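Local coordinates for protein carbohydrate oxidase (Microdochium nivale, PDB 3RJA) that catalyses the FAD-dependent oxidation of the C1 hydroxyl of mono-, oligo- and polysaccharides to lactones, reducing oxygen to hydrogen peroxide, at residues Pro242-Gly250 and Gly258-Thr266; Glu317-Ser328 and Asp381-Tyr392. One frame throughout, in Å; residues are numbered along the deposited sequence.

Contact 1 of 2, residues Pro242-Gly250 and Gly258-Thr266; sequences PREVNFRIG and GIEGLYYGT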
loop_
_atom_site.group_PDB
_atom_site.type_symbol
_atom_site.label_atom_id
_atom_site.label_comp_id
_atom_site.label_asym_id
_atom_site.label_seq_id
_atom_site.Cartn_x
_atom_site.Cartn_y
_atom_site.Cartn_z
ATOM N N PRO A 242 20.621 9.875 -6.463
ATOM C CA PRO A 242 19.894 10.813 -7.304
ATOM C C PRO A 242 18.412 10.450 -7.341
ATOM O O PRO A 242 18.041 9.324 -7.039
ATOM C CB PRO A 242 20.540 10.623 -8.683
ATOM C CG PRO A 242 21.930 10.139 -8.353
ATOM C CD PRO A 242 21.708 9.215 -7.195
ATOM N N ARG A 243 17.596 11.433 -7.678
ATOM C CA ARG A 243 16.163 11.272 -7.905
ATOM C C ARG A 243 15.832 10.067 -8.785
ATOM O O ARG A 243 14.929 9.301 -8.459
ATOM C CB ARG A 243 15.640 12.544 -8.579
ATOM C CG ARG A 243 14.146 12.668 -8.579
ATOM C CD ARG A 243 13.695 13.887 -9.406
ATOM N NE ARG A 243 12.245 13.874 -9.526
ATOM C CZ ARG A 243 11.548 14.469 -10.488
ATOM N NH1 ARG A 243 12.164 15.142 -11.464
ATOM N NH2 ARG A 243 10.221 14.376 -10.479
ATOM N N GLU A 244 16.575 9.898 -9.879
ATOM C CA GLU A 244 16.304 8.848 -10.874
ATOM C C GLU A 244 16.456 7.386 -10.353
ATOM O O GLU A 244 16.073 6.432 -11.048
ATOM C CB GLU A 244 17.231 9.013 -12.096
ATOM C CG GLU A 244 16.984 10.238 -12.982
ATOM C CD GLU A 244 17.441 11.552 -12.308
ATOM O OE1 GLU A 244 18.356 11.517 -11.444
ATOM O OE2 GLU A 244 16.872 12.606 -12.660
ATOM N N VAL A 245 17.059 7.202 -9.179
ATOM C CA VAL A 245 17.291 5.842 -8.696
ATOM C C VAL A 245 16.221 5.435 -7.686
ATOM O O VAL A 245 15.927 6.156 -6.742
ATOM C CB VAL A 245 18.734 5.604 -8.188
ATOM C CG1 VAL A 245 18.901 6.016 -6.727
ATOM C CG2 VAL A 245 19.110 4.150 -8.367
ATOM N N ASN A 246 15.605 4.279 -7.935
ATOM C CA ASN A 246 14.535 3.770 -7.058
ATOM C C ASN A 246 14.952 2.392 -6.641
ATOM O O ASN A 246 15.221 1.543 -7.518
ATOM C CB ASN A 246 13.190 3.660 -7.792
ATOM C CG ASN A 246 12.779 4.939 -8.477
ATOM O OD1 ASN A 246 11.910 5.661 -7.987
ATOM N ND2 ASN A 246 13.380 5.217 -9.622
ATOM N N PHE A 247 15.061 2.129 -5.345
ATOM C CA PHE A 247 15.495 0.772 -4.991
ATOM C C PHE A 247 15.147 0.345 -3.579
ATOM O O PHE A 247 14.683 1.160 -2.745
ATOM C CB PHE A 247 17.013 0.582 -5.290
ATOM C CG PHE A 247 17.951 1.235 -4.276
ATOM C CD1 PHE A 247 18.156 2.610 -4.264
ATOM C CD2 PHE A 247 18.641 0.456 -3.363
ATOM C CE1 PHE A 247 19.057 3.209 -3.344
ATOM C CE2 PHE A 247 19.545 1.044 -2.417
ATOM C CZ PHE A 247 19.746 2.407 -2.421
ATOM N N ARG A 248 15.433 -0.922 -3.326
ATOM C CA ARG A 248 15.288 -1.521 -1.997
ATOM C C ARG A 248 16.279 -2.666 -1.778
ATOM O O ARG A 248 16.840 -3.196 -2.728
ATOM C CB ARG A 248 13.849 -2.018 -1.768
ATOM C CG ARG A 248 13.244 -2.934 -2.869
ATOM C CD ARG A 248 12.029 -3.702 -2.291
ATOM N NE ARG A 248 11.116 -4.249 -3.292
ATOM C CZ ARG A 248 9.870 -3.813 -3.488
ATOM N NH1 ARG A 248 9.109 -4.384 -4.412
ATOM N NH2 ARG A 248 9.379 -2.811 -2.761
ATOM N N ILE A 249 16.495 -3.026 -0.514
ATOM C CA ILE A 249 17.158 -4.288 -0.168
ATOM C C ILE A 249 16.029 -5.267 0.121
ATOM O O ILE A 249 15.082 -4.939 0.854
ATOM C CB ILE A 249 18.023 -4.203 1.110
ATOM C CG1 ILE A 249 19.113 -3.138 0.977
ATOM C CG2 ILE A 249 18.647 -5.581 1.463
ATOM C CD1 ILE A 249 19.628 -2.605 2.335
ATOM N N GLY A 250 16.126 -6.468 -0.446
ATOM C CA GLY A 250 15.145 -7.508 -0.205
ATOM C C GLY A 250 15.861 -8.831 -0.013
ATOM O O GLY A 250 16.908 -9.041 -0.606
ATOM N N GLY A 258 19.545 -9.009 -1.711
ATOM C CA GLY A 258 19.919 -8.352 -2.946
ATOM C C GLY A 258 19.382 -6.936 -2.948
ATOM O O GLY A 258 18.420 -6.637 -2.250
ATOM N N ILE A 259 20.026 -6.060 -3.709
ATOM C CA ILE A 259 19.400 -4.809 -4.082
ATOM C C ILE A 259 18.579 -5.048 -5.355
ATOM O O ILE A 259 19.075 -5.652 -6.306
ATOM C CB ILE A 259 20.455 -3.697 -4.300
ATOM C CG1 ILE A 259 21.017 -3.228 -2.941
ATOM C CG2 ILE A 259 19.884 -2.563 -5.131
ATOM C CD1 ILE A 259 22.289 -2.303 -3.032
ATOM N N GLU A 260 17.325 -4.596 -5.368
ATOM C CA GLU A 260 16.601 -4.491 -6.642
ATOM C C GLU A 260 16.144 -3.066 -6.844
ATOM O O GLU A 260 15.706 -2.400 -5.906
ATOM C CB GLU A 260 15.315 -5.334 -6.702
ATOM C CG GLU A 260 15.271 -6.606 -5.941
ATOM C CD GLU A 260 13.851 -7.191 -5.975
ATOM O OE1 GLU A 260 13.233 -7.320 -4.906
ATOM O OE2 GLU A 260 13.346 -7.461 -7.084
ATOM N N GLY A 261 16.145 -2.642 -8.093
ATOM C CA GLY A 261 15.842 -1.269 -8.389
ATOM C C GLY A 261 15.428 -1.005 -9.801
ATOM O O GLY A 261 15.477 -1.899 -10.686
ATOM N N LEU A 262 15.004 0.241 -9.981
ATOM C CA LEU A 262 14.593 0.809 -11.244
ATOM C C LEU A 262 15.230 2.196 -11.388
ATOM O O LEU A 262 15.109 3.047 -10.498
ATOM C CB LEU A 262 13.061 0.929 -11.318
ATOM C CG LEU A 262 12.537 1.271 -12.728
ATOM C CD1 LEU A 262 12.906 0.169 -13.732
ATOM C CD2 LEU A 262 10.994 1.595 -12.801
ATOM N N TYR A 263 15.916 2.403 -12.505
ATOM C CA TYR A 263 16.607 3.668 -12.779
ATOM C C TYR A 263 15.979 4.385 -13.968
ATOM O O TYR A 263 15.785 3.776 -15.053
ATOM C CB TYR A 263 18.104 3.437 -13.031
ATOM C CG TYR A 263 18.859 4.739 -13.290
ATOM C CD1 TYR A 263 19.223 5.567 -12.230
ATOM C CD2 TYR A 263 19.198 5.136 -14.592
ATOM C CE1 TYR A 263 19.892 6.760 -12.435
ATOM C CE2 TYR A 263 19.881 6.345 -14.822
ATOM C CZ TYR A 263 20.214 7.156 -13.731
ATOM O OH TYR A 263 20.874 8.347 -13.913
ATOM N N TYR A 264 15.644 5.662 -13.770
ATOM C CA TYR A 264 15.141 6.500 -14.864
ATOM C C TYR A 264 16.300 6.988 -15.728
ATOM O O TYR A 264 16.917 8.031 -15.438
ATOM C CB TYR A 264 14.322 7.680 -14.331
ATOM C CG TYR A 264 12.877 7.324 -14.100
ATOM C CD1 TYR A 264 12.510 6.428 -13.076
ATOM C CD2 TYR A 264 11.873 7.852 -14.916
ATOM C CE1 TYR A 264 11.156 6.059 -12.864
ATOM C CE2 TYR A 264 10.526 7.517 -14.716
ATOM C CZ TYR A 264 10.174 6.612 -13.687
ATOM O OH TYR A 264 8.868 6.294 -13.498
ATOM N N GLY A 265 16.594 6.217 -16.779
ATOM C CA GLY A 265 17.721 6.501 -17.678
ATOM C C GLY A 265 18.395 5.211 -18.147
ATOM O O GLY A 265 17.846 4.102 -17.979
ATOM N N THR A 266 19.573 5.355 -18.751
ATOM C CA THR A 266 20.239 4.231 -19.440
ATOM C C THR A 266 21.062 3.382 -18.470
ATOM O O THR A 266 21.408 3.847 -17.368
ATOM C CB THR A 266 21.193 4.759 -20.538
ATOM O OG1 THR A 266 22.276 5.458 -19.907
ATOM C CG2 THR A 266 20.443 5.713 -21.507
HETATM O O HOH W 1 20.701 9.821 -11.952
#
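Phe247 and Gly261 lie opposite each other where the two strands run closest, their CA atoms 4.0 Å apart. A side chain on Gly261 would run into Phe247 CB and the Asn246 carbonyl, which is probably why a glycine fits here. Phe247 CG sits between the backbone N and carbonyl carbon (chi1 76°), and ring atom CD2 reaches Ile259 CG2 at 3.7 Å, the two side chains crossing at a slant. Phe214 of strand 211-217 and Tyr236 of helix 223-239 close over this face, and Phe274 meets the Phe247 ring edge to face. Strands 245-250 and 258-264 are the arms of an antiparallel beta hairpin within the large sheet that lines the active-site sugar pocket. At Asn246 the pairing gains a side-chain bond: ND2 donates to Leu262 O over 2.9 Å, with the oxygen nearly in the amide plane, while Asn246 N reaches that oxygen from the opposite face of its carbonyl plane. Arg248, modelled in two conformers, and Glu260 share the other face without forming a salt bridge; Asp358 pairs with the arginine, and Tyr252 bonds Glu260 OE1. Buried Tyr263 packs closely, its CE1 3.5 Å from Glu244 CB. Exchanging this tyrosine for an alanine would probably leave a gap beside Glu244 CB and Val245. The more open end belongs to partly exposed Glu244 and Tyr264, where a water bonds Glu244 OE1 and makes a short, somewhat uncertain link to Tyr263 OH. Glu244 CB also lies 3.9 Å from Tyr264 CB; the Tyr264 hydroxyl is hydrogen-bonded to Ser149.

Contact 2 of 2, residues Glu317-Ser328 and Asp381-Tyr392; sequences ENFYAKSLTLKS and DKLWLIQFYDRY. With ABL ((2R,3R,4R,5R)-4,5-dihydroxy-2-(hydroxymethyl)-6-oxopiperidin-3-yl beta-D-glucopyranoside), chain G.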
loop_
_atom_site.group_PDB
_atom_site.type_symbol
_atom_site.label_atom_id
_atom_site.label_comp_id
_atom_site.label_asym_id
_atom_site.label_seq_id
_atom_site.Cartn_x
_atom_site.Cartn_y
_atom_site.Cartn_z
ATOM N N GLU A 317 -3.339 -15.786 -0.659
ATOM C CA GLU A 317 -2.196 -16.218 0.121
ATOM C C GLU A 317 -2.621 -16.343 1.571
ATOM O O GLU A 317 -3.710 -15.894 1.958
ATOM C CB GLU A 317 -1.021 -15.220 -0.018
ATOM C CG GLU A 317 -0.567 -15.024 -1.475
ATOM C CD GLU A 317 0.641 -14.074 -1.634
ATOM O OE1 GLU A 317 1.344 -13.744 -0.654
ATOM O OE2 GLU A 317 0.863 -13.628 -2.761
ATOM N N ASN A 318 -1.738 -16.925 2.376
ATOM C CA ASN A 318 -2.065 -17.267 3.754
ATOM C C ASN A 318 -0.916 -16.813 4.669
ATOM O O ASN A 318 0.140 -17.463 4.724
ATOM C CB ASN A 318 -2.284 -18.790 3.841
ATOM C CG ASN A 318 -2.611 -19.259 5.238
ATOM O OD1 ASN A 318 -3.194 -18.527 6.039
ATOM N ND2 ASN A 318 -2.220 -20.496 5.549
ATOM N N PHE A 319 -1.097 -15.702 5.385
ATOM C CA PHE A 319 0.094 -15.033 5.890
ATOM C C PHE A 319 -0.144 -14.042 7.016
ATOM O O PHE A 319 -1.290 -13.714 7.369
ATOM C CB PHE A 319 0.793 -14.294 4.712
ATOM C CG PHE A 319 0.012 -13.071 4.210
ATOM C CD1 PHE A 319 -0.995 -13.208 3.257
ATOM C CD2 PHE A 319 0.297 -11.801 4.703
ATOM C CE1 PHE A 319 -1.705 -12.083 2.805
ATOM C CE2 PHE A 319 -0.406 -10.665 4.252
ATOM C CZ PHE A 319 -1.394 -10.799 3.320
ATOM N N TYR A 320 0.971 -13.574 7.569
ATOM C CA TYR A 320 0.994 -12.493 8.513
ATOM C C TYR A 320 2.075 -11.521 8.048
ATOM O O TYR A 320 3.080 -11.933 7.437
ATOM C CB TYR A 320 1.326 -12.997 9.915
ATOM C CG TYR A 320 1.323 -11.894 10.958
ATOM C CD1 TYR A 320 0.199 -11.065 11.138
ATOM C CD2 TYR A 320 2.422 -11.686 11.770
ATOM C CE1 TYR A 320 0.182 -10.067 12.098
ATOM C CE2 TYR A 320 2.421 -10.694 12.734
ATOM C CZ TYR A 320 1.304 -9.884 12.893
ATOM O OH TYR A 320 1.333 -8.890 13.852
ATOM N N ALA A 321 1.868 -10.238 8.324
ATOM C CA ALA A 321 2.795 -9.204 7.878
ATOM C C ALA A 321 2.861 -8.071 8.922
ATOM O O ALA A 321 1.910 -7.858 9.708
ATOM C CB ALA A 321 2.353 -8.660 6.507
ATOM N N LYS A 322 3.974 -7.342 8.914
ATOM C CA LYS A 322 4.186 -6.226 9.814
ATOM C C LYS A 322 4.965 -5.178 9.052
ATOM O O LYS A 322 5.509 -5.472 7.992
ATOM C CB LYS A 322 4.967 -6.660 11.061
ATOM C CG LYS A 322 4.197 -7.565 12.021
ATOM C CD LYS A 322 4.944 -7.764 13.395
ATOM C CE LYS A 322 4.655 -6.649 14.431
ATOM N NZ LYS A 322 3.281 -6.873 15.032
ATOM N N SER A 323 5.067 -3.977 9.613
ATOM C CA SER A 323 5.822 -2.914 8.967
ATOM C C SER A 323 6.524 -2.015 9.978
ATOM O O SER A 323 6.242 -2.066 11.167
ATOM C CB SER A 323 4.906 -2.055 8.057
ATOM O OG SER A 323 4.085 -1.167 8.831
ATOM N N LEU A 324 7.433 -1.189 9.456
ATOM C CA LEU A 324 8.084 -0.097 10.177
ATOM C C LEU A 324 8.423 0.981 9.186
ATOM O O LEU A 324 8.799 0.684 8.035
ATOM C CB LEU A 324 9.383 -0.561 10.850
ATOM C CG LEU A 324 9.224 -1.368 12.149
ATOM C CD1 LEU A 324 10.591 -1.887 12.639
ATOM C CD2 LEU A 324 8.501 -0.531 13.238
ATOM N N THR A 325 8.297 2.230 9.635
ATOM C CA THR A 325 8.863 3.351 8.920
ATOM C C THR A 325 9.881 3.963 9.917
ATOM O O THR A 325 9.570 4.138 11.076
ATOM C CB THR A 325 7.767 4.360 8.444
ATOM O OG1 THR A 325 7.079 4.941 9.578
ATOM C CG2 THR A 325 6.708 3.653 7.530
ATOM N N LEU A 326 11.101 4.256 9.474
ATOM C CA LEU A 326 12.129 4.747 10.410
ATOM C C LEU A 326 12.812 5.976 9.895
ATOM O O LEU A 326 13.111 6.054 8.698
ATOM C CB LEU A 326 13.215 3.694 10.639
ATOM C CG LEU A 326 12.820 2.234 10.900
ATOM C CD1 LEU A 326 14.111 1.368 10.809
ATOM C CD2 LEU A 326 12.111 2.073 12.265
ATOM N N LYS A 327 13.098 6.919 10.808
ATOM C CA LYS A 327 13.975 8.034 10.460
ATOM C C LYS A 327 15.347 7.513 10.056
ATOM O O LYS A 327 15.947 8.010 9.113
ATOM C CB LYS A 327 14.122 9.025 11.628
ATOM C CG LYS A 327 12.809 9.660 12.005
ATOM C CD LYS A 327 12.990 10.869 12.938
ATOM C CE LYS A 327 11.641 11.486 13.201
ATOM N NZ LYS A 327 11.627 12.226 14.517
ATOM N N SER A 328 15.834 6.521 10.784
ATOM C CA SER A 328 17.157 5.947 10.545
ATOM C C SER A 328 17.197 4.574 11.124
ATOM O O SER A 328 16.615 4.335 12.192
ATOM C CB SER A 328 18.247 6.749 11.268
ATOM O OG SER A 328 19.522 6.134 11.046
ATOM N N ASP A 381 9.006 12.064 6.984
ATOM C CA ASP A 381 10.275 12.278 7.681
ATOM C C ASP A 381 10.940 10.940 7.948
ATOM O O ASP A 381 11.780 10.823 8.846
ATOM C CB ASP A 381 10.051 13.035 9.010
ATOM C CG ASP A 381 9.050 12.333 9.931
ATOM O OD1 ASP A 381 8.328 11.388 9.485
ATOM O OD2 ASP A 381 8.975 12.711 11.124
ATOM N N LYS A 382 10.509 9.914 7.217
ATOM C CA LYS A 382 11.068 8.547 7.375
ATOM C C LYS A 382 11.843 8.137 6.142
ATOM O O LYS A 382 11.315 8.181 5.026
ATOM C CB LYS A 382 9.980 7.498 7.658
ATOM C CG LYS A 382 8.968 7.878 8.778
ATOM C CD LYS A 382 9.682 8.226 10.123
ATOM C CE LYS A 382 8.755 8.153 11.340
ATOM N NZ LYS A 382 7.742 9.237 11.337
ATOM N N LEU A 383 13.087 7.720 6.353
ATOM C CA LEU A 383 13.961 7.295 5.289
ATOM C C LEU A 383 13.612 5.886 4.820
ATOM O O LEU A 383 13.573 5.617 3.599
ATOM C CB LEU A 383 15.456 7.366 5.736
ATOM C CG LEU A 383 16.449 7.109 4.595
ATOM C CD1 LEU A 383 17.685 7.998 4.693
ATOM C CD2 LEU A 383 16.859 5.640 4.504
ATOM N N TRP A 384 13.398 4.986 5.783
ATOM C CA TRP A 384 13.109 3.577 5.487
ATOM C C TRP A 384 11.619 3.242 5.603
ATOM O O TRP A 384 10.970 3.596 6.586
ATOM C CB TRP A 384 13.824 2.679 6.513
ATOM C CG TRP A 384 15.335 2.657 6.391
ATOM C CD1 TRP A 384 16.249 3.184 7.279
ATOM C CD2 TRP A 384 16.099 2.049 5.346
ATOM N NE1 TRP A 384 17.533 2.946 6.843
ATOM C CE2 TRP A 384 17.474 2.249 5.658
ATOM C CE3 TRP A 384 15.761 1.372 4.164
ATOM C CZ2 TRP A 384 18.507 1.794 4.828
ATOM C CZ3 TRP A 384 16.796 0.907 3.340
ATOM C CH2 TRP A 384 18.152 1.129 3.677
ATOM N N LEU A 385 11.104 2.519 4.625
ATOM C CA LEU A 385 9.809 1.844 4.711
ATOM C C LEU A 385 10.132 0.330 4.685
ATOM O O LEU A 385 10.791 -0.155 3.764
ATOM C CB LEU A 385 8.897 2.224 3.526
ATOM C CG LEU A 385 7.727 1.267 3.200
ATOM C CD1 LEU A 385 6.734 1.158 4.337
ATOM C CD2 LEU A 385 6.992 1.674 1.962
ATOM N N ILE A 386 9.667 -0.402 5.689
ATOM C CA ILE A 386 10.118 -1.774 5.871
ATOM C C ILE A 386 8.916 -2.683 5.931
ATOM O O ILE A 386 7.983 -2.431 6.701
ATOM C CB ILE A 386 10.969 -1.923 7.170
ATOM C CG1 ILE A 386 12.208 -1.006 7.101
ATOM C CG2 ILE A 386 11.351 -3.398 7.435
ATOM C CD1 ILE A 386 13.019 -0.939 8.438
ATOM N N GLN A 387 8.946 -3.727 5.111
ATOM C CA GLN A 387 7.935 -4.768 5.138
ATOM C C GLN A 387 8.524 -6.091 5.637
ATOM O O GLN A 387 9.629 -6.492 5.218
ATOM C CB GLN A 387 7.283 -4.955 3.753
ATOM C CG GLN A 387 6.161 -6.029 3.803
ATOM C CD GLN A 387 5.299 -6.107 2.560
ATOM O OE1 GLN A 387 4.155 -6.578 2.627
ATOM N NE2 GLN A 387 5.852 -5.691 1.398
ATOM N N PHE A 388 7.772 -6.740 6.537
ATOM C CA PHE A 388 8.039 -8.061 7.083
ATOM C C PHE A 388 6.844 -8.923 6.699
ATOM O O PHE A 388 5.701 -8.528 6.931
ATOM C CB PHE A 388 8.075 -8.013 8.621
ATOM C CG PHE A 388 9.190 -7.183 9.207
ATOM C CD1 PHE A 388 10.473 -7.724 9.386
ATOM C CD2 PHE A 388 8.945 -5.889 9.620
ATOM C CE1 PHE A 388 11.499 -6.963 9.950
ATOM C CE2 PHE A 388 9.954 -5.111 10.190
ATOM C CZ PHE A 388 11.240 -5.649 10.359
ATOM N N TYR A 389 7.096 -10.093 6.123
ATOM C CA TYR A 389 6.023 -10.937 5.519
ATOM C C TYR A 389 6.325 -12.407 5.831
ATOM O O TYR A 389 7.452 -12.844 5.641
ATOM C CB TYR A 389 6.021 -10.762 4.014
ATOM C CG TYR A 389 4.718 -11.042 3.275
ATOM C CD1 TYR A 389 3.792 -10.024 3.056
ATOM C CD2 TYR A 389 4.438 -12.308 2.731
ATOM C CE1 TYR A 389 2.623 -10.242 2.348
ATOM C CE2 TYR A 389 3.252 -12.529 1.999
ATOM C CZ TYR A 389 2.361 -11.477 1.821
ATOM O OH TYR A 389 1.185 -11.647 1.126
ATOM N N ASP A 390 5.311 -13.134 6.290
ATOM C CA ASP A 390 5.435 -14.479 6.831
ATOM C C ASP A 390 4.324 -15.358 6.229
ATOM O O ASP A 390 3.167 -15.293 6.644
ATOM C CB ASP A 390 5.290 -14.385 8.341
ATOM C CG ASP A 390 5.592 -15.683 9.056
ATOM O OD1 ASP A 390 5.952 -16.683 8.371
ATOM O OD2 ASP A 390 5.435 -15.691 10.316
ATOM N N ARG A 391 4.681 -16.166 5.242
ATOM C CA ARG A 391 3.668 -16.860 4.452
ATOM C C ARG A 391 3.711 -18.416 4.476
ATOM O O ARG A 391 4.696 -19.024 4.087
ATOM C CB ARG A 391 3.708 -16.372 2.998
ATOM C CG ARG A 391 2.730 -17.120 2.110
ATOM C CD ARG A 391 2.612 -16.537 0.726
ATOM N NE ARG A 391 3.706 -16.883 -0.185
ATOM C CZ ARG A 391 4.245 -16.023 -1.077
ATOM N NH1 ARG A 391 3.856 -14.719 -1.149
ATOM N NH2 ARG A 391 5.208 -16.445 -1.893
ATOM N N TYR A 392 2.596 -19.018 4.887
ATOM C CA TYR A 392 2.379 -20.455 4.813
ATOM C C TYR A 392 1.616 -20.830 3.535
ATOM O O TYR A 392 1.056 -19.956 2.833
ATOM C CB TYR A 392 1.607 -20.919 6.040
ATOM C CG TYR A 392 2.444 -20.993 7.302
ATOM C CD1 TYR A 392 2.772 -19.833 8.012
ATOM C CD2 TYR A 392 2.918 -22.232 7.784
ATOM C CE1 TYR A 392 3.529 -19.886 9.171
ATOM C CE2 TYR A 392 3.685 -22.308 8.937
ATOM C CZ TYR A 392 3.993 -21.140 9.623
ATOM O OH TYR A 392 4.728 -21.205 10.767
HETATM C C1A ABL G . 4.252 -5.938 -1.362
HETATM O O1A ABL G . 3.950 -4.813 -0.901
HETATM C C2A ABL G . 5.567 -6.147 -2.143
HETATM O O2A ABL G . 5.835 -4.944 -2.862
HETATM C C3A ABL G . 5.528 -7.361 -3.104
HETATM O O3A ABL G . 6.897 -7.622 -3.504
HETATM C C4A ABL G . 5.008 -8.576 -2.362
HETATM O O1 ABL G . 4.997 -9.755 -3.206
HETATM C C5A ABL G . 3.540 -8.298 -1.886
HETATM N N5 ABL G . 3.435 -7.000 -1.168
HETATM C C6A ABL G . 3.020 -9.372 -0.897
HETATM O O6A ABL G . 1.587 -9.515 -0.909
HETATM C C1 ABL G . 6.085 -10.718 -3.104
HETATM C C2 ABL G . 5.612 -12.119 -3.567
HETATM O O2 ABL G . 4.510 -12.521 -2.745
HETATM C C3 ABL G . 6.784 -13.105 -3.476
HETATM O O3 ABL G . 6.403 -14.409 -3.913
HETATM C C4 ABL G . 7.988 -12.536 -4.293
HETATM O O4 ABL G . 9.110 -13.407 -4.267
HETATM C C5 ABL G . 8.382 -11.159 -3.746
HETATM O O5 ABL G . 7.226 -10.291 -3.834
HETATM C C6 ABL G . 9.592 -10.559 -4.474
HETATM O O6 ABL G . 9.450 -10.486 -5.856
HETATM O O HOH W 2 -0.051 -18.742 0.658
#
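From Phe319-Arg391 to Leu326-Trp384, two strands 165° apart in direction pair antiparallel toward one side of the eight-stranded sheet that carries the sugar site, with only the short strand 422-423 beyond 318-326. Strands 318-326 and 384-392 are neighbours in the sheet but distant in sequence. Leu383 and Trp384 both face Leu326, making a classic beta bulge at one end. Leu324, Leu326, Ile386 and Phe388 form an apolar patch on one face, where the CD1 atoms of Leu326 and Ile386 touch; helix 403-414 covers Leu324 and Phe388. The opposite face meets the bound sugar analogue. There Phe319 and Tyr389 form an offset stack, centroids 4.5 Å apart, which holds the phenol plane. Tyr389 OH, over the centre of the Phe319 ring, donates to Glu317 OE1 and accepts from the analogue's O6A, two bonds that set the direction of its O-H. Glu317 OE1 is gripped twice, because Arg391 NH1 reaches it at 2.7 Å from the other face of the carboxylate plane in a salt bridge. Arg391 bends at chi3 (78°), turning its guanidinium edge to the distal glucose, where NH1 binds O2 at 2.8 Å and NH2 points almost straight at O3, 3.1 Å away.

Overall arrangement
Contact 1 closes along the chain before contact 2 opens, yet both belong to one antiparallel sheet, with strand 352-359 lying between strands 245-251 and 384-392. Their centres are about 19 Å apart, and they touch through Ile249 CD1 and Trp384 CH2, 4.2 Å from each other. On that side helix 223-239 packs against both, its Val233 meeting Phe247 and Trp384 alike. The other side serves the active site: in the conformer described, the Arg248 side chain is about 4 Å from the analogue and about 5 Å from FAD (nearest atoms), while contact 2 supplies Glu317, also about 5 Å from FAD, with Gln387, Tyr389 and Arg391. Gln356 of the intervening strand adds a hydrogen bond, as do Tyr72 and Asn304 from outside these strands.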